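PDB 4DQ6: putative pyridoxal phosphate-dependent transferase from Clostridium difficile, which binds pyridoxal-5'-phosphate and belongs to the class I and II aminotransferase family of pyridoxal phosphate-dependent enzymes. Local coordinates for residues Y95-I100 with D263-I268; S141-L146 with Y151-E156. One frame throughout, in Å; residues are numbered along the deposited sequence.

Contact 1: Y95-I100 with D263-I268; sequences YSPGVI and DAFTRI. With PLP (pyridoxal-5'-phosphate), chain C.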
loop_
_atom_site.group_PDB
_atom_site.type_symbol
_atom_site.label_atom_id
_atom_site.label_comp_id
_atom_site.label_asym_id
_atom_site.label_seq_id
_atom_site.Cartn_x
_atom_site.Cartn_y
_atom_site.Cartn_z
ATOM N N TYR A 95 9.551 5.070 3.838
ATOM C CA TYR A 95 8.874 3.896 3.260
ATOM C C TYR A 95 7.880 4.335 2.188
ATOM O O TYR A 95 7.110 5.280 2.413
ATOM C CB TYR A 95 8.082 3.187 4.358
ATOM C CG TYR A 95 7.043 2.226 3.833
ATOM C CD1 TYR A 95 7.411 0.941 3.340
ATOM C CD2 TYR A 95 5.702 2.565 3.780
ATOM C CE1 TYR A 95 6.476 0.095 2.783
ATOM C CE2 TYR A 95 4.766 1.710 3.205
ATOM C CZ TYR A 95 5.143 0.484 2.723
ATOM O OH TYR A 95 4.176 -0.375 2.178
ATOM N N SER A 96 7.767 3.572 1.106
ATOM C CA SER A 96 6.688 3.716 0.150
ATOM C C SER A 96 6.291 2.310 -0.325
ATOM O O SER A 96 7.196 1.456 -0.469
ATOM C CB SER A 96 7.128 4.583 -0.999
ATOM O OG SER A 96 6.097 4.719 -1.988
ATOM N N PRO A 97 5.002 2.098 -0.614
ATOM C CA PRO A 97 4.657 0.743 -1.153
ATOM C C PRO A 97 5.268 0.505 -2.522
ATOM O O PRO A 97 5.315 -0.607 -3.006
ATOM C CB PRO A 97 3.143 0.735 -1.160
ATOM C CG PRO A 97 2.775 2.130 -1.114
ATOM C CD PRO A 97 3.805 2.897 -0.349
ATOM N N GLY A 98 5.622 1.554 -3.214
ATOM C CA GLY A 98 6.231 1.488 -4.553
ATOM C C GLY A 98 6.958 2.746 -4.970
ATOM O O GLY A 98 6.779 3.875 -4.428
ATOM N N VAL A 99 7.775 2.590 -5.998
ATOM C CA VAL A 99 8.517 3.722 -6.526
ATOM C C VAL A 99 7.597 4.727 -7.139
ATOM O O VAL A 99 7.763 5.920 -6.867
ATOM C CB VAL A 99 9.576 3.237 -7.529
ATOM C CG1 VAL A 99 10.185 4.406 -8.309
ATOM C CG2 VAL A 99 10.652 2.453 -6.754
ATOM N N ILE A 100 6.664 4.317 -7.980
ATOM C CA ILE A 100 5.849 5.327 -8.661
ATOM C C ILE A 100 4.930 6.102 -7.705
ATOM O O ILE A 100 4.797 7.319 -7.795
ATOM C CB ILE A 100 5.089 4.710 -9.835
ATOM C CG1 ILE A 100 6.115 4.186 -10.842
ATOM C CG2 ILE A 100 4.163 5.774 -10.457
ATOM C CD1 ILE A 100 7.023 5.225 -11.470
ATOM N N ASP A 263 4.887 14.349 4.968
ATOM C CA ASP A 263 3.581 14.890 5.171
ATOM C C ASP A 263 2.587 14.459 4.068
ATOM O O ASP A 263 1.404 14.313 4.347
ATOM C CB ASP A 263 3.695 16.412 5.160
ATOM C CG ASP A 263 4.285 16.953 6.441
ATOM O OD1 ASP A 263 4.513 16.199 7.432
ATOM O OD2 ASP A 263 4.538 18.177 6.460
ATOM N N ALA A 264 3.079 14.251 2.830
ATOM C CA ALA A 264 2.227 13.688 1.750
ATOM C C ALA A 264 1.788 12.288 2.071
ATOM O O ALA A 264 0.610 11.936 1.906
ATOM C CB ALA A 264 2.935 13.742 0.406
ATOM N N PHE A 265 2.704 11.453 2.583
ATOM C CA PHE A 265 2.290 10.113 3.021
ATOM C C PHE A 265 1.324 10.164 4.178
ATOM O O PHE A 265 0.494 9.244 4.350
ATOM C CB PHE A 265 3.499 9.212 3.288
ATOM C CG PHE A 265 4.093 8.607 2.009
ATOM C CD1 PHE A 265 3.328 7.709 1.238
ATOM C CD2 PHE A 265 5.390 8.851 1.613
ATOM C CE1 PHE A 265 3.854 7.156 0.077
ATOM C CE2 PHE A 265 5.919 8.278 0.471
ATOM C CZ PHE A 265 5.146 7.402 -0.286
ATOM N N THR A 266 1.487 11.131 5.081
ATOM C CA THR A 266 0.541 11.295 6.157
ATOM C C THR A 266 -0.838 11.655 5.638
ATOM O O THR A 266 -1.852 11.103 6.069
ATOM C CB THR A 266 1.030 12.371 7.160
ATOM O OG1 THR A 266 2.205 11.853 7.827
ATOM C CG2 THR A 266 -0.074 12.695 8.217
ATOM N N ARG A 267 -0.840 12.544 4.662
ATOM C CA ARG A 267 -2.074 12.968 4.016
ATOM C C ARG A 267 -2.866 11.804 3.423
ATOM O O ARG A 267 -4.093 11.765 3.619
ATOM C CB ARG A 267 -1.777 14.066 2.978
ATOM C CG ARG A 267 -2.965 14.359 2.109
ATOM C CD ARG A 267 -2.703 15.453 1.089
ATOM N NE ARG A 267 -1.470 15.323 0.279
ATOM C CZ ARG A 267 -1.322 14.634 -0.867
ATOM N NH1 ARG A 267 -0.159 14.666 -1.543
ATOM N NH2 ARG A 267 -2.326 13.929 -1.374
ATOM N N ILE A 268 -2.171 10.860 2.774
ATOM C CA ILE A 268 -2.855 9.661 2.214
ATOM C C ILE A 268 -2.812 8.476 3.171
ATOM O O ILE A 268 -3.299 7.382 2.799
ATOM C CB ILE A 268 -2.354 9.295 0.797
ATOM C CG1 ILE A 268 -0.874 8.947 0.732
ATOM C CG2 ILE A 268 -2.608 10.441 -0.194
ATOM C CD1 ILE A 268 -0.450 8.197 -0.526
HETATM N N1 PLP C . 10.818 2.003 -11.811
HETATM C C2 PLP C . 11.342 1.317 -12.879
HETATM C C2A PLP C . 12.373 1.877 -13.811
HETATM C C3 PLP C . 10.924 -0.037 -13.165
HETATM O O3 PLP C . 11.409 -0.695 -14.208
HETATM C C4 PLP C . 9.938 -0.662 -12.297
HETATM C C4A PLP C . 9.419 -2.049 -12.575
HETATM C C5 PLP C . 9.438 0.127 -11.182
HETATM C C6 PLP C . 9.898 1.450 -10.987
HETATM C C5A PLP C . 8.448 -0.516 -10.262
HETATM O O4P PLP C . 7.757 0.542 -9.689
HETATM P P PLP C . 6.806 0.160 -8.435
HETATM O O1P PLP C . 7.748 -0.001 -7.293
HETATM O O2P PLP C . 5.866 1.431 -8.418
HETATM O O3P PLP C . 6.184 -1.206 -8.862
#

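Contact 2: S141-L146 with Y151-E156; sequences SPLQKL and YIMDYE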
loop_
_atom_site.group_PDB
_atom_site.type_symbol
_atom_site.label_atom_id
_atom_site.label_comp_id
_atom_site.label_asym_id
_atom_site.label_seq_id
_atom_site.Cartn_x
_atom_site.Cartn_y
_atom_site.Cartn_z
ATOM N N SER A 141 13.396 14.726 -23.372
ATOM C CA SER A 141 14.661 14.778 -24.039
ATOM C C SER A 141 15.087 13.401 -24.475
ATOM O O SER A 141 15.576 12.647 -23.639
ATOM C CB SER A 141 15.731 15.424 -23.158
ATOM O OG SER A 141 17.006 15.279 -23.769
ATOM N N PRO A 142 14.816 13.021 -25.720
ATOM C CA PRO A 142 15.071 11.600 -26.061
ATOM C C PRO A 142 16.550 11.259 -25.902
ATOM O O PRO A 142 17.442 12.074 -26.141
ATOM C CB PRO A 142 14.601 11.469 -27.487
ATOM C CG PRO A 142 13.710 12.654 -27.751
ATOM C CD PRO A 142 14.175 13.750 -26.822
ATOM N N LEU A 143 16.817 10.055 -25.414
ATOM C CA LEU A 143 18.195 9.547 -25.513
ATOM C C LEU A 143 18.652 9.590 -26.976
ATOM O O LEU A 143 17.850 9.517 -27.902
ATOM C CB LEU A 143 18.312 8.136 -24.953
ATOM C CG LEU A 143 17.939 7.954 -23.491
ATOM C CD1 LEU A 143 18.041 6.466 -23.178
ATOM C CD2 LEU A 143 18.808 8.727 -22.547
ATOM N N GLN A 144 19.958 9.751 -27.184
ATOM C CA GLN A 144 20.552 9.710 -28.534
ATOM C C GLN A 144 20.978 8.257 -28.782
ATOM O O GLN A 144 21.794 7.706 -28.011
ATOM C CB GLN A 144 21.748 10.681 -28.660
ATOM C CG GLN A 144 22.520 10.644 -29.982
ATOM C CD GLN A 144 23.615 11.748 -30.042
ATOM O OE1 GLN A 144 23.953 12.377 -29.036
ATOM N NE2 GLN A 144 24.144 11.997 -31.245
ATOM N N LYS A 145 20.454 7.652 -29.840
ATOM C CA LYS A 145 20.961 6.385 -30.333
ATOM C C LYS A 145 22.096 6.688 -31.292
ATOM O O LYS A 145 21.869 7.331 -32.331
ATOM C CB LYS A 145 19.918 5.535 -31.022
ATOM C CG LYS A 145 20.462 4.139 -31.284
ATOM C CD LYS A 145 19.405 3.293 -31.957
ATOM C CE LYS A 145 19.895 1.896 -32.186
ATOM N NZ LYS A 145 18.840 1.168 -32.952
ATOM N N LEU A 146 23.307 6.301 -30.943
ATOM C CA LEU A 146 24.489 6.571 -31.745
ATOM C C LEU A 146 24.528 5.627 -32.941
ATOM O O LEU A 146 23.841 4.634 -32.972
ATOM C CB LEU A 146 25.751 6.381 -30.886
ATOM C CG LEU A 146 25.938 7.299 -29.709
ATOM C CD1 LEU A 146 27.133 6.838 -28.875
ATOM C CD2 LEU A 146 26.007 8.756 -30.185
ATOM N N TYR A 151 23.126 3.730 -26.670
ATOM C CA TYR A 151 22.424 4.926 -26.241
ATOM C C TYR A 151 23.271 5.780 -25.305
ATOM O O TYR A 151 23.949 5.301 -24.414
ATOM C CB TYR A 151 21.122 4.601 -25.511
ATOM C CG TYR A 151 20.049 4.004 -26.379
ATOM C CD1 TYR A 151 20.030 2.639 -26.647
ATOM C CD2 TYR A 151 19.121 4.826 -27.066
ATOM C CE1 TYR A 151 19.049 2.082 -27.442
ATOM C CE2 TYR A 151 18.120 4.290 -27.869
ATOM C CZ TYR A 151 18.100 2.864 -28.035
ATOM O OH TYR A 151 17.102 2.394 -28.847
ATOM N N ILE A 152 23.163 7.095 -25.470
ATOM C CA ILE A 152 23.701 8.073 -24.533
ATOM C C ILE A 152 22.655 9.158 -24.273
ATOM O O ILE A 152 21.670 9.279 -24.992
ATOM C CB ILE A 152 25.065 8.687 -25.018
ATOM C CG1 ILE A 152 24.915 9.546 -26.274
ATOM C CG2 ILE A 152 26.099 7.508 -25.037
ATOM C CD1 ILE A 152 26.159 10.395 -26.593
ATOM N N MET A 153 22.874 9.879 -23.205
ATOM C CA MET A 153 22.114 11.150 -23.007
ATOM C C MET A 153 22.377 12.205 -24.068
ATOM O O MET A 153 23.513 12.376 -24.567
ATOM C CB MET A 153 22.399 11.674 -21.625
ATOM C CG MET A 153 22.134 10.662 -20.502
ATOM S SD MET A 153 22.179 11.496 -18.900
ATOM C CE MET A 153 21.909 10.101 -17.810
ATOM N N ASP A 154 21.313 12.931 -24.450
ATOM C CA ASP A 154 21.470 14.017 -25.392
ATOM C C ASP A 154 21.601 15.336 -24.618
ATOM O O ASP A 154 20.626 16.029 -24.379
ATOM C CB ASP A 154 20.330 14.052 -26.391
ATOM C CG ASP A 154 20.578 15.012 -27.537
ATOM O OD1 ASP A 154 21.423 15.934 -27.382
ATOM O OD2 ASP A 154 19.940 14.850 -28.618
ATOM N N TYR A 155 22.832 15.653 -24.230
ATOM C CA TYR A 155 23.079 16.729 -23.291
ATOM C C TYR A 155 22.721 18.071 -23.900
ATOM O O TYR A 155 22.226 18.943 -23.167
ATOM C CB TYR A 155 24.532 16.708 -22.810
ATOM C CG TYR A 155 24.897 15.484 -22.007
ATOM C CD1 TYR A 155 24.403 15.294 -20.708
ATOM C CD2 TYR A 155 25.679 14.519 -22.559
ATOM C CE1 TYR A 155 24.736 14.186 -19.965
ATOM C CE2 TYR A 155 26.016 13.407 -21.807
ATOM C CZ TYR A 155 25.512 13.245 -20.545
ATOM O OH TYR A 155 25.875 12.153 -19.807
ATOM N N GLU A 156 22.992 18.263 -25.204
ATOM C CA GLU A 156 22.589 19.465 -25.919
ATOM C C GLU A 156 21.071 19.602 -25.888
ATOM O O GLU A 156 20.559 20.698 -25.679
ATOM C CB GLU A 156 23.084 19.439 -27.392
ATOM C CG GLU A 156 22.823 20.708 -28.197
ATOM C CD GLU A 156 23.285 20.613 -29.654
ATOM O OE1 GLU A 156 23.685 21.649 -30.222
ATOM O OE2 GLU A 156 23.240 19.499 -30.223
HETATM O O HOH W 1 18.531 13.112 -23.213
HETATM O O HOH W 2 17.648 13.199 -28.459
HETATM O O HOH W 3 24.982 13.629 -26.096
#

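Contact 1: Y95-I100 with D263-I268
The backbones of S96 and F265 stay well apart, with their CA atoms 8.3 Å from each other, and no hydrogen bond joins the two segments. F265, near the end of helix 255-267, spans the gap with its ring. Its CG lies anti to the carbonyl carbon (chi1 -80°), and the ring reaches the end of strand 93-96. There CZ of F265 lies 3.3 Å from OG of S96, an oblique approach, and CB of S96 is nearly as close. One face of the ring carries the carbonyl oxygen of Y95, 3.8 Å from CE2 of F265 and offset toward the rim. CD of P97 makes a looser apolar contact with CE1 of F265.

With its OG beside the carbonyl carbon, S96 faces down the chain and donates a 2.7 Å hydrogen bond to O of G98. This ties the turn back to the strand end. G98 is the N-cap of helix 99-110, and the first turn of that helix holds the phosphate of PLP. N of V99 gives a nearly straight bond to O1P of PLP (2.9 Å, 169°). N of I100 gives another to O2P (3.0 Å, 170°). H206 and N175, with Y65 of the second subunit, also bind PLP.

The buried ring of F265 lies on the side of the turn away from PLP. The second subunit packs against P97 as well, through its I270. A phosphate held at a helix N-terminus is a standard feature of fold type I PLP-dependent enzymes. The two backbone N-H groups, probably helped by the helix dipole, should favour its negative charge.

Contact 2: S141-L146 with Y151-E156
This is a small antiparallel beta hairpin, strands 144-145 and 151-152, that leads into helix 155-161. Q144 and I152 form its hydrogen-bonded pair. N of Q144 donates to O of I152 (2.8 Å), and N of I152 returns a straighter bond to O of Q144 (3.0 Å). K145 and Y151 are the neighbouring non-hydrogen-bonded pair.

On their side of the hairpin CG of K145 lies over one face of the Y151 ring, offset toward the rim, and its CB is 3.8 Å from CE2 of Y151. CB of L143 meets the same ring at CD2. The polar ends are held outside the hairpin: K145 NZ bonds to Y367 OH, and Y151 OH to W329.

The other side carries Q144 and I152, lying side by side. CG1 of I152 sits between the backbone N and the carbonyl carbon (chi1 67°), which brings CD1 to OE1 of Q144 and within 4.0 Å of CD2 of L146. L146 crosses I152 at about a right angle.

Beyond the strands, water takes over. One water links OG of S141 and O of P142 to N of D154. OG of S141 also bonds to OD2 of D157. D154 is the N-cap of helix 155-161, its OD1 accepting from N of D157. A second water donates to O of P142 at 2.6 Å and to OD2 of D154 at 2.8 Å.

Overall arrangement
Contacts 1 and 2 lie about 32 Å apart between centres, and their nearest atoms are about 16 Å apart, so they do not touch. In sequence, contact 2 falls between the two halves of contact 1. Both adjoin the seven-stranded sheet at its outermost strands within the chain: residues 95-100 include the end of strand 93-96, and the segment 141-146 begins just after strand 137-140. Their relation to PLP differs. Contact 1 supplies G98, V99 and I100 to the PLP pocket. In contact 2 the L143 side chain stays about 12 Å from a bound PLP. Contact 1 also meets the second subunit, whereas no other chain of the assembly touches contact 2.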